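Local coordinates for protein GCN5-related N-acetyltransferase (Brucella melitensis biovar Abortus 2308, PDB 3TCV) that probably transfers an acetyl group from acetyl-CoA to an amine, perhaps the N-terminal serine or alanine of a protein, as a member of the GCN5-related N-acetyltransferase family, at residues I132-L137 and E146-F151; Y164-H169 and R176-R181; E180-R185 and K237-F242. One frame throughout, in Å; residues are numbered along the deposited sequence. Where two conformers were deposited one is given.

Contact 1: I132-L137 and E146-F151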
loop_
_atom_site.group_PDB
_atom_site.type_symbol
_atom_site.label_atom_id
_atom_site.label_comp_id
_atom_site.label_asym_id
_atom_site.label_seq_id
_atom_site.Cartn_x
_atom_site.Cartn_y
_atom_site.Cartn_z
ATOM N N ILE B 132 4.871 -6.291 -14.856
ATOM C CA ILE B 132 4.940 -6.090 -16.317
ATOM C C ILE B 132 6.308 -6.451 -16.884
ATOM O O ILE B 132 7.331 -5.933 -16.447
ATOM C CB ILE B 132 4.646 -4.605 -16.681
ATOM C CG1 ILE B 132 3.202 -4.247 -16.301
ATOM C CG2 ILE B 132 4.920 -4.352 -18.175
ATOM C CD1 ILE B 132 2.890 -2.760 -16.440
ATOM N N TYR B 133 6.322 -7.352 -17.864
ATOM C CA TYR B 133 7.477 -7.525 -18.718
ATOM C C TYR B 133 6.988 -7.522 -20.156
ATOM O O TYR B 133 6.308 -8.462 -20.581
ATOM C CB TYR B 133 8.240 -8.835 -18.444
ATOM C CG TYR B 133 9.294 -9.078 -19.489
ATOM C CD1 TYR B 133 10.289 -8.131 -19.712
ATOM C CD2 TYR B 133 9.297 -10.217 -20.276
ATOM C CE1 TYR B 133 11.249 -8.300 -20.700
ATOM C CE2 TYR B 133 10.267 -10.402 -21.273
ATOM C CZ TYR B 133 11.237 -9.447 -21.471
ATOM O OH TYR B 133 12.227 -9.584 -22.440
ATOM N N TRP B 134 7.335 -6.453 -20.877
ATOM C CA TRP B 134 7.031 -6.318 -22.292
ATOM C C TRP B 134 8.320 -6.379 -23.066
ATOM O O TRP B 134 9.118 -5.442 -23.066
ATOM C CB TRP B 134 6.296 -5.011 -22.555
ATOM C CG TRP B 134 4.928 -4.907 -21.935
ATOM C CD1 TRP B 134 4.018 -5.917 -21.675
ATOM C CD2 TRP B 134 4.254 -3.667 -21.530
ATOM N NE1 TRP B 134 2.874 -5.408 -21.111
ATOM C CE2 TRP B 134 2.944 -4.057 -21.028
ATOM C CE3 TRP B 134 4.613 -2.331 -21.516
ATOM C CZ2 TRP B 134 2.058 -3.136 -20.514
ATOM C CZ3 TRP B 134 3.705 -1.403 -20.995
ATOM C CH2 TRP B 134 2.460 -1.802 -20.505
ATOM N N GLY B 135 8.550 -7.515 -23.718
ATOM C CA GLY B 135 9.781 -7.755 -24.431
ATOM C C GLY B 135 9.874 -7.045 -25.764
ATOM O O GLY B 135 8.976 -6.286 -26.165
ATOM N N PRO B 136 10.979 -7.278 -26.461
ATOM C CA PRO B 136 11.304 -6.533 -27.680
ATOM C C PRO B 136 10.277 -6.632 -28.809
ATOM O O PRO B 136 10.183 -5.700 -29.603
ATOM C CB PRO B 136 12.652 -7.105 -28.102
ATOM C CG PRO B 136 12.804 -8.394 -27.397
ATOM C CD PRO B 136 11.945 -8.352 -26.175
ATOM N N LEU B 137 9.481 -7.690 -28.861
ATOM C CA LEU B 137 8.472 -7.789 -29.901
ATOM C C LEU B 137 7.426 -6.695 -29.777
ATOM O O LEU B 137 6.830 -6.302 -30.773
ATOM C CB LEU B 137 7.775 -9.142 -29.899
ATOM C CG LEU B 137 8.547 -10.395 -30.315
ATOM C CD1 LEU B 137 7.619 -11.591 -30.168
ATOM C CD2 LEU B 137 9.063 -10.285 -31.747
ATOM N N GLU B 146 -1.701 -1.168 -26.078
ATOM C CA GLU B 146 -2.993 -1.872 -26.060
ATOM C C GLU B 146 -3.088 -2.929 -24.940
ATOM O O GLU B 146 -4.177 -3.141 -24.407
ATOM C CB GLU B 146 -3.329 -2.471 -27.434
ATOM C CG GLU B 146 -4.761 -2.962 -27.528
ATOM C CD GLU B 146 -5.088 -3.507 -28.911
ATOM O OE1 GLU B 146 -4.274 -4.266 -29.475
ATOM O OE2 GLU B 146 -6.170 -3.180 -29.429
ATOM N N ALA B 147 -1.962 -3.559 -24.565
ATOM C CA ALA B 147 -1.937 -4.482 -23.426
ATOM C C ALA B 147 -2.389 -3.794 -22.135
ATOM O O ALA B 147 -3.169 -4.349 -21.341
ATOM C CB ALA B 147 -0.550 -5.055 -23.240
ATOM N N GLN B 148 -1.895 -2.579 -21.941
ATOM C CA GLN B 148 -2.267 -1.748 -20.788
ATOM C C GLN B 148 -3.760 -1.371 -20.890
ATOM O O GLN B 148 -4.532 -1.542 -19.915
ATOM C CB GLN B 148 -1.366 -0.498 -20.742
ATOM C CG GLN B 148 -1.246 0.226 -19.425
ATOM C CD GLN B 148 -2.559 0.697 -18.831
ATOM O OE1 GLN B 148 -3.032 0.102 -17.905
ATOM N NE2 GLN B 148 -3.110 1.783 -19.330
ATOM N N PHE B 149 -4.145 -0.877 -22.078
ATOM C CA PHE B 149 -5.500 -0.432 -22.364
ATOM C C PHE B 149 -6.524 -1.508 -22.059
ATOM O O PHE B 149 -7.560 -1.233 -21.455
ATOM C CB PHE B 149 -5.671 -0.025 -23.839
ATOM C CG PHE B 149 -7.068 0.446 -24.177
ATOM C CD1 PHE B 149 -7.550 1.656 -23.690
ATOM C CD2 PHE B 149 -7.917 -0.347 -24.940
ATOM C CE1 PHE B 149 -8.848 2.074 -23.987
ATOM C CE2 PHE B 149 -9.210 0.065 -25.249
ATOM C CZ PHE B 149 -9.674 1.280 -24.774
ATOM N N LEU B 150 -6.266 -2.729 -22.516
ATOM C CA LEU B 150 -7.228 -3.803 -22.316
ATOM C C LEU B 150 -7.499 -4.099 -20.829
ATOM O O LEU B 150 -8.630 -4.366 -20.449
ATOM C CB LEU B 150 -6.801 -5.061 -23.064
ATOM C CG LEU B 150 -6.891 -5.020 -24.596
ATOM C CD1 LEU B 150 -6.152 -6.224 -25.171
ATOM C CD2 LEU B 150 -8.338 -4.930 -25.102
ATOM N N PHE B 151 -6.468 -4.049 -19.984
ATOM C CA PHE B 151 -6.669 -4.172 -18.554
ATOM C C PHE B 151 -7.470 -2.989 -17.999
ATOM O O PHE B 151 -8.389 -3.180 -17.196
ATOM C CB PHE B 151 -5.322 -4.226 -17.826
ATOM C CG PHE B 151 -4.768 -5.616 -17.582
ATOM C CD1 PHE B 151 -5.298 -6.762 -18.181
ATOM C CD2 PHE B 151 -3.640 -5.763 -16.761
ATOM C CE1 PHE B 151 -4.743 -8.012 -17.910
ATOM C CE2 PHE B 151 -3.087 -7.008 -16.502
ATOM C CZ PHE B 151 -3.643 -8.129 -17.091
#
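Trp134 reaches from the end of strand 126-134 to the flank of helix 142-158, meeting Ala147 and Gln148 within the beta-alpha-beta crossover unit formed by strand 126-134, helix 142-158 and strand 163-169 in the GNAT fold. Two points of the indole do the touching. NE1 of Trp134 lies 4.0 Å from CB of Ala147, and at the far end of the six-membered ring CH2 of Trp134 lies 4.0 Å from CB of Gln148. Both helix atoms approach the ring obliquely, and no hydrogen bond joins the two segments directly. The nearest CA atoms, those of Trp134 and Ala147, are still 9.2 Å apart, so the indole spans most of the gap. On the strand side, Ile132 backs the indole, its CG2 over the centre of one face. A second shell adds polar restraint: Gln115 of strand 110-121 accepts from Trp134 NE1 and also donates to the carbonyl O of Ala147, bridging strand and helix. Gln148 turns its amide away toward Tyr164, because its chain bends at chi2 (-57°) and leaves its CB nearest CH2 of Trp134.

Contact 2: Y164-H169 and R176-R181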
loop_
_atom_site.group_PDB
_atom_site.type_symbol
_atom_site.label_atom_id
_atom_site.label_comp_id
_atom_site.label_asym_id
_atom_site.label_seq_id
_atom_site.Cartn_x
_atom_site.Cartn_y
_atom_site.Cartn_z
ATOM N N TYR B 164 -7.244 2.611 -10.105
ATOM C CA TYR B 164 -6.373 1.708 -10.875
ATOM C C TYR B 164 -4.938 2.203 -10.710
ATOM O O TYR B 164 -4.636 3.369 -10.984
ATOM C CB TYR B 164 -6.826 1.763 -12.326
ATOM C CG TYR B 164 -6.104 0.897 -13.325
ATOM C CD1 TYR B 164 -5.982 -0.471 -13.148
ATOM C CD2 TYR B 164 -5.582 1.450 -14.484
ATOM C CE1 TYR B 164 -5.356 -1.242 -14.113
ATOM C CE2 TYR B 164 -4.960 0.687 -15.455
ATOM C CZ TYR B 164 -4.849 -0.669 -15.255
ATOM O OH TYR B 164 -4.234 -1.447 -16.213
ATOM N N GLU B 165 -4.084 1.351 -10.150
ATOM C CA GLU B 165 -2.783 1.792 -9.684
ATOM C C GLU B 165 -1.627 1.330 -10.548
ATOM O O GLU B 165 -1.661 0.226 -11.129
ATOM C CB GLU B 165 -2.522 1.268 -8.262
ATOM C CG GLU B 165 -3.492 1.730 -7.197
ATOM C CD GLU B 165 -3.360 0.994 -5.885
ATOM O OE1 GLU B 165 -3.575 1.660 -4.867
ATOM O OE2 GLU B 165 -3.092 -0.250 -5.866
ATOM N N TRP B 166 -0.573 2.142 -10.530
ATOM C CA TRP B 166 0.749 1.825 -11.082
ATOM C C TRP B 166 1.778 2.153 -10.022
ATOM O O TRP B 166 1.718 3.198 -9.401
ATOM C CB TRP B 166 0.988 2.677 -12.312
ATOM C CG TRP B 166 2.275 2.439 -13.061
ATOM C CD1 TRP B 166 3.567 2.794 -12.697
ATOM C CD2 TRP B 166 2.398 1.872 -14.411
ATOM N NE1 TRP B 166 4.469 2.444 -13.694
ATOM C CE2 TRP B 166 3.819 1.871 -14.733
ATOM C CE3 TRP B 166 1.502 1.314 -15.326
ATOM C CZ2 TRP B 166 4.297 1.368 -15.950
ATOM C CZ3 TRP B 166 2.001 0.817 -16.532
ATOM C CH2 TRP B 166 3.362 0.849 -16.838
ATOM N N GLU B 167 2.700 1.233 -9.749
ATOM C CA GLU B 167 3.820 1.525 -8.842
ATOM C C GLU B 167 5.087 0.974 -9.470
ATOM O O GLU B 167 5.072 -0.077 -10.162
ATOM C CB GLU B 167 3.614 0.940 -7.429
ATOM C CG GLU B 167 3.103 -0.495 -7.396
ATOM C CD GLU B 167 3.489 -1.302 -6.168
ATOM O OE1 GLU B 167 2.736 -2.271 -5.865
ATOM O OE2 GLU B 167 4.532 -1.029 -5.529
ATOM N N CYS B 168 6.163 1.693 -9.262
ATOM C CA CYS B 168 7.473 1.305 -9.740
ATOM C C CYS B 168 8.560 1.905 -8.847
ATOM O O CYS B 168 8.300 2.771 -8.018
ATOM C CB CYS B 168 7.666 1.793 -11.194
ATOM S SG CYS B 168 7.604 3.591 -11.417
ATOM N N HIS B 169 9.778 1.398 -8.996
ATOM C CA HIS B 169 10.941 1.992 -8.368
ATOM C C HIS B 169 10.994 3.427 -8.802
ATOM O O HIS B 169 10.848 3.742 -10.016
ATOM C CB HIS B 169 12.191 1.217 -8.822
ATOM C CG HIS B 169 13.388 1.331 -7.904
ATOM N ND1 HIS B 169 13.957 2.499 -7.599
ATOM C CD2 HIS B 169 14.154 0.347 -7.277
ATOM C CE1 HIS B 169 15.017 2.291 -6.791
ATOM N NE2 HIS B 169 15.139 0.976 -6.601
ATOM N N ARG B 176 8.276 5.224 -14.789
ATOM C CA ARG B 176 7.598 6.435 -14.386
ATOM C C ARG B 176 7.066 7.212 -15.587
ATOM O O ARG B 176 5.930 7.670 -15.578
ATOM C CB ARG B 176 8.502 7.338 -13.597
ATOM C CG ARG B 176 8.793 6.811 -12.218
ATOM C CD ARG B 176 9.403 7.891 -11.359
ATOM N NE ARG B 176 10.728 8.288 -11.840
ATOM C CZ ARG B 176 11.008 9.333 -12.630
ATOM N NH1 ARG B 176 10.061 10.121 -13.092
ATOM N NH2 ARG B 176 12.274 9.587 -12.967
ATOM N N ARG B 177 7.895 7.352 -16.612
ATOM C CA ARG B 177 7.481 8.069 -17.823
ATOM C C ARG B 177 6.377 7.290 -18.547
ATOM O O ARG B 177 5.470 7.908 -19.115
ATOM C CB ARG B 177 8.701 8.336 -18.711
ATOM C CG ARG B 177 9.632 9.403 -18.132
ATOM C CD ARG B 177 10.759 9.746 -19.103
ATOM N NE ARG B 177 11.686 8.640 -19.350
ATOM C CZ ARG B 177 12.785 8.387 -18.624
ATOM N NH1 ARG B 177 13.101 9.135 -17.569
ATOM N NH2 ARG B 177 13.560 7.361 -18.944
ATOM N N ALA B 178 6.404 5.962 -18.475
ATOM C CA ALA B 178 5.350 5.130 -19.070
ATOM C C ALA B 178 4.020 5.382 -18.365
ATOM O O ALA B 178 2.986 5.572 -19.025
ATOM C CB ALA B 178 5.700 3.639 -19.004
ATOM N N ALA B 179 4.055 5.410 -17.030
ATOM C CA ALA B 179 2.851 5.667 -16.234
ATOM C C ALA B 179 2.279 7.041 -16.604
ATOM O O ALA B 179 1.079 7.172 -16.824
ATOM C CB ALA B 179 3.173 5.586 -14.723
ATOM N N GLU B 180 3.141 8.051 -16.689
ATOM C CA GLU B 180 2.694 9.408 -17.013
ATOM C C GLU B 180 2.081 9.456 -18.426
ATOM O O GLU B 180 1.017 10.074 -18.634
ATOM C CB GLU B 180 3.848 10.424 -16.928
ATOM C CG GLU B 180 4.455 10.576 -15.537
ATOM C CD GLU B 180 3.631 11.389 -14.537
ATOM O OE1 GLU B 180 2.406 11.641 -14.728
ATOM O OE2 GLU B 180 4.225 11.763 -13.503
ATOM N N ARG B 181 2.745 8.809 -19.373
ATOM C CA ARG B 181 2.260 8.744 -20.764
ATOM C C ARG B 181 0.892 8.065 -20.822
ATOM O O ARG B 181 -0.004 8.501 -21.551
ATOM C CB ARG B 181 3.256 7.976 -21.660
ATOM C CG ARG B 181 2.681 7.603 -23.035
ATOM C CD ARG B 181 3.717 7.060 -24.019
ATOM N NE ARG B 181 3.082 6.592 -25.264
ATOM C CZ ARG B 181 2.428 5.444 -25.423
ATOM N NH1 ARG B 181 2.259 4.583 -24.415
ATOM N NH2 ARG B 181 1.879 5.185 -26.603
#
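Ala179 sets its methyl squarely on the indole of Trp166, a CH-pi contact in which CB stands 3.5 Å from the centroid of the Trp166 five-membered ring and 9° off the ring normal. In Trp166, CG anti to the backbone N (chi1 -177°) carries the indole out from strand 163-169 toward helix 173-182, where one face meets Ala179. The six-membered part of the ring runs on to Ala178, whose CB approaches CZ2 of Trp166 obliquely at 4.1 Å. Small residues on this side of the helix permit a close approach: the segment axes come within 9.1 Å and run nearly antiparallel, at 160°. Nearer the end of the strand, SG of Cys168 meets CG of Arg176 at 3.5 Å. Arg176 uses only this aliphatic part of its chain here; a bend at chi3 leads its guanidinium off, and NE bonds to the carbonyl O of Asn170. Ser175, one residue before the helical segment, binds NE1 of Trp166 through its OG and so helps to fix the rotation of the indole against Ala179. Between 164-169 and 176-181 themselves the contact is made by methyl, methylene, sulfur and aromatic carbon without a direct hydrogen bond, which implies that dispersion and shape hold these two segments together, while the Trp166-Ser175 bond, one residue outside, adds a polar tie between strand and helix.

Contact 3: E180-R185 and K237-F242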
loop_
_atom_site.group_PDB
_atom_site.type_symbol
_atom_site.label_atom_id
_atom_site.label_comp_id
_atom_site.label_asym_id
_atom_site.label_seq_id
_atom_site.Cartn_x
_atom_site.Cartn_y
_atom_site.Cartn_z
ATOM N N GLU B 180 3.141 8.051 -16.689
ATOM C CA GLU B 180 2.694 9.408 -17.013
ATOM C C GLU B 180 2.081 9.456 -18.426
ATOM O O GLU B 180 1.017 10.074 -18.634
ATOM C CB GLU B 180 3.848 10.424 -16.928
ATOM C CG GLU B 180 4.455 10.576 -15.537
ATOM C CD GLU B 180 3.631 11.389 -14.537
ATOM O OE1 GLU B 180 2.406 11.641 -14.728
ATOM O OE2 GLU B 180 4.225 11.763 -13.503
ATOM N N ARG B 181 2.745 8.809 -19.373
ATOM C CA ARG B 181 2.260 8.744 -20.764
ATOM C C ARG B 181 0.892 8.065 -20.822
ATOM O O ARG B 181 -0.004 8.501 -21.551
ATOM C CB ARG B 181 3.256 7.976 -21.660
ATOM C CG ARG B 181 2.681 7.603 -23.035
ATOM C CD ARG B 181 3.717 7.060 -24.019
ATOM N NE ARG B 181 3.082 6.592 -25.264
ATOM C CZ ARG B 181 2.428 5.444 -25.423
ATOM N NH1 ARG B 181 2.259 4.583 -24.415
ATOM N NH2 ARG B 181 1.879 5.185 -26.603
ATOM N N PHE B 182 0.726 7.000 -20.041
ATOM C CA PHE B 182 -0.506 6.234 -20.006
ATOM C C PHE B 182 -1.654 7.019 -19.349
ATOM O O PHE B 182 -2.811 6.591 -19.401
ATOM C CB PHE B 182 -0.296 4.897 -19.276
ATOM C CG PHE B 182 0.380 3.813 -20.093
ATOM C CD1 PHE B 182 0.091 3.611 -21.430
ATOM C CD2 PHE B 182 1.294 2.949 -19.490
ATOM C CE1 PHE B 182 0.686 2.579 -22.142
ATOM C CE2 PHE B 182 1.922 1.927 -20.220
ATOM C CZ PHE B 182 1.620 1.748 -21.551
ATOM N N GLY B 183 -1.329 8.139 -18.693
ATOM C CA GLY B 183 -2.312 9.012 -18.065
ATOM C C GLY B 183 -2.508 8.798 -16.565
ATOM O O GLY B 183 -3.399 9.412 -15.978
ATOM N N PHE B 184 -1.684 7.950 -15.934
ATOM C CA PHE B 184 -1.723 7.785 -14.460
ATOM C C PHE B 184 -1.226 9.083 -13.859
ATOM O O PHE B 184 -0.290 9.701 -14.401
ATOM C CB PHE B 184 -0.849 6.629 -13.965
ATOM C CG PHE B 184 -1.309 5.255 -14.369
ATOM C CD1 PHE B 184 -2.078 4.476 -13.498
ATOM C CD2 PHE B 184 -0.954 4.703 -15.595
ATOM C CE1 PHE B 184 -2.471 3.184 -13.844
ATOM C CE2 PHE B 184 -1.361 3.434 -15.946
ATOM C CZ PHE B 184 -2.124 2.663 -15.086
ATOM N N ARG B 185 -1.801 9.484 -12.725
ATOM C CA ARG B 185 -1.406 10.705 -12.041
ATOM C C ARG B 185 -0.533 10.362 -10.842
ATOM O O ARG B 185 -0.893 9.527 -10.053
ATOM C CB ARG B 185 -2.663 11.428 -11.561
ATOM C CG ARG B 185 -2.440 12.782 -10.924
ATOM C CD ARG B 185 -3.761 13.399 -10.499
ATOM N NE ARG B 185 -4.624 13.620 -11.646
ATOM C CZ ARG B 185 -4.682 14.734 -12.381
ATOM N NH1 ARG B 185 -5.518 14.794 -13.416
ATOM N NH2 ARG B 185 -3.945 15.790 -12.090
ATOM N N LYS B 237 0.491 10.872 -34.396
ATOM C CA LYS B 237 0.484 11.672 -33.172
ATOM C C LYS B 237 0.717 10.750 -31.983
ATOM O O LYS B 237 0.442 9.546 -32.041
ATOM C CB LYS B 237 -0.835 12.401 -33.001
ATOM C CG LYS B 237 -1.077 13.531 -34.003
ATOM C CD LYS B 237 -2.304 14.355 -33.643
ATOM C CE LYS B 237 -3.627 13.613 -33.865
ATOM N NZ LYS B 237 -4.191 13.627 -35.268
ATOM N N THR B 238 1.251 11.318 -30.913
ATOM C CA THR B 238 1.572 10.532 -29.720
ATOM C C THR B 238 0.358 10.441 -28.780
ATOM O O THR B 238 -0.593 11.228 -28.883
ATOM C CB THR B 238 2.721 11.162 -28.920
ATOM O OG1 THR B 238 2.280 12.404 -28.381
ATOM C CG2 THR B 238 3.965 11.405 -29.767
ATOM N N LEU B 239 0.408 9.497 -27.858
ATOM C CA LEU B 239 -0.654 9.309 -26.865
ATOM C C LEU B 239 -0.825 10.550 -25.986
ATOM O O LEU B 239 -1.946 10.977 -25.747
ATOM C CB LEU B 239 -0.436 8.029 -26.014
ATOM C CG LEU B 239 -1.537 7.657 -25.018
ATOM C CD1 LEU B 239 -2.936 7.611 -25.649
ATOM C CD2 LEU B 239 -1.267 6.359 -24.260
ATOM N N GLN B 240 0.275 11.172 -25.565
ATOM C CA GLN B 240 0.198 12.428 -24.822
ATOM C C GLN B 240 -0.460 13.543 -25.642
ATOM O O GLN B 240 -1.223 14.354 -25.109
ATOM C CB GLN B 240 1.579 12.886 -24.336
ATOM C CG GLN B 240 1.596 14.178 -23.535
ATOM C CD GLN B 240 0.981 14.062 -22.154
ATOM O OE1 GLN B 240 1.481 13.323 -21.313
ATOM N NE2 GLN B 240 -0.108 14.780 -21.912
ATOM N N GLU B 241 -0.167 13.579 -26.936
ATOM C CA GLU B 241 -0.800 14.558 -27.822
ATOM C C GLU B 241 -2.323 14.379 -27.867
ATOM O O GLU B 241 -3.053 15.345 -27.739
ATOM C CB GLU B 241 -0.174 14.526 -29.215
ATOM C CG GLU B 241 1.190 15.194 -29.237
ATOM C CD GLU B 241 2.024 14.906 -30.479
ATOM O OE1 GLU B 241 1.667 14.030 -31.293
ATOM O OE2 GLU B 241 3.068 15.565 -30.632
ATOM N N PHE B 242 -2.803 13.152 -28.021
ATOM C CA PHE B 242 -4.253 12.905 -28.018
ATOM C C PHE B 242 -4.901 13.263 -26.670
ATOM O O PHE B 242 -5.991 13.816 -26.615
ATOM C CB PHE B 242 -4.556 11.454 -28.388
ATOM C CG PHE B 242 -4.548 11.193 -29.873
ATOM C CD1 PHE B 242 -5.554 11.729 -30.689
ATOM C CD2 PHE B 242 -3.560 10.412 -30.466
ATOM C CE1 PHE B 242 -5.554 11.504 -32.078
ATOM C CE2 PHE B 242 -3.571 10.188 -31.843
ATOM C CZ PHE B 242 -4.574 10.711 -32.631
HETATM O O HOH W 1 0.864 12.796 -18.094
HETATM O O HOH W 2 2.809 7.607 -28.164
#
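A charged guanidinium lies against an aliphatic side chain here: Leu239 places CB and CD2 over one face of the Arg181 group, with CB 3.7 Å from NH2 of Arg181. The two side chains cross at about a right angle. Arg181 reaches this position with CG anti to the backbone N (chi1 167°) and its chain extended as far as NE. In the plane of the guanidinium, at its edge, a water accepts from NH2 of Arg181 at 3.0 Å and from the backbone N of Leu239 at 3.1 Å, linking the arginine to the first turn of helix 239-245. Thr145 of helix 142-158 bonds NH1, and Trp223 makes a cation-pi contact with the same group. The meeting thus joins the end of helix 173-182, closed by a Schellman motif at Gly183, to the start of the C-terminal helix, where Thr238 and Glu241 form a capping box. In that box Glu241 N donates to Thr238 OG1 (3.1 Å), while Thr238 N reaches Glu241 OE1 (2.8 Å) from above the carboxylate plane. Leu239 CD2 also packs 3.7 Å from the carbonyl O of Arg181 and obliquely against the ring of Phe182. Farther along the interface, a second water donates to the carbonyl O of Glu180 at 2.8 Å and, weakly, to OE1 of Gln240, whose NE2 is held by Asp244.

Contact 1 closes before contact 2 opens; contact 3 begins on the helix where contact 2 ends and reaches forward to 237-242. All lie close together: the centres of contact 1 and contact 2 are about 13 Å apart, those of contact 1 and contact 3 about 15 Å, and those of contact 2 and contact 3 about 11 Å. Contacts 1 and 2 reach the same sheet through neighbouring strands 126-134 and 163-169, and helix 142-158 connects these in sequence. Contacts 2 and 3 share helix 173-182, including Glu180 and Arg181. Phe182 touches Trp134, Gln148 and Trp166, bringing all three contacts together, while Phe184 packs on Tyr164 and Trp166. Contact 3 thereby attaches the C-terminal helix 239-245 to a helix packed on the GNAT sheet.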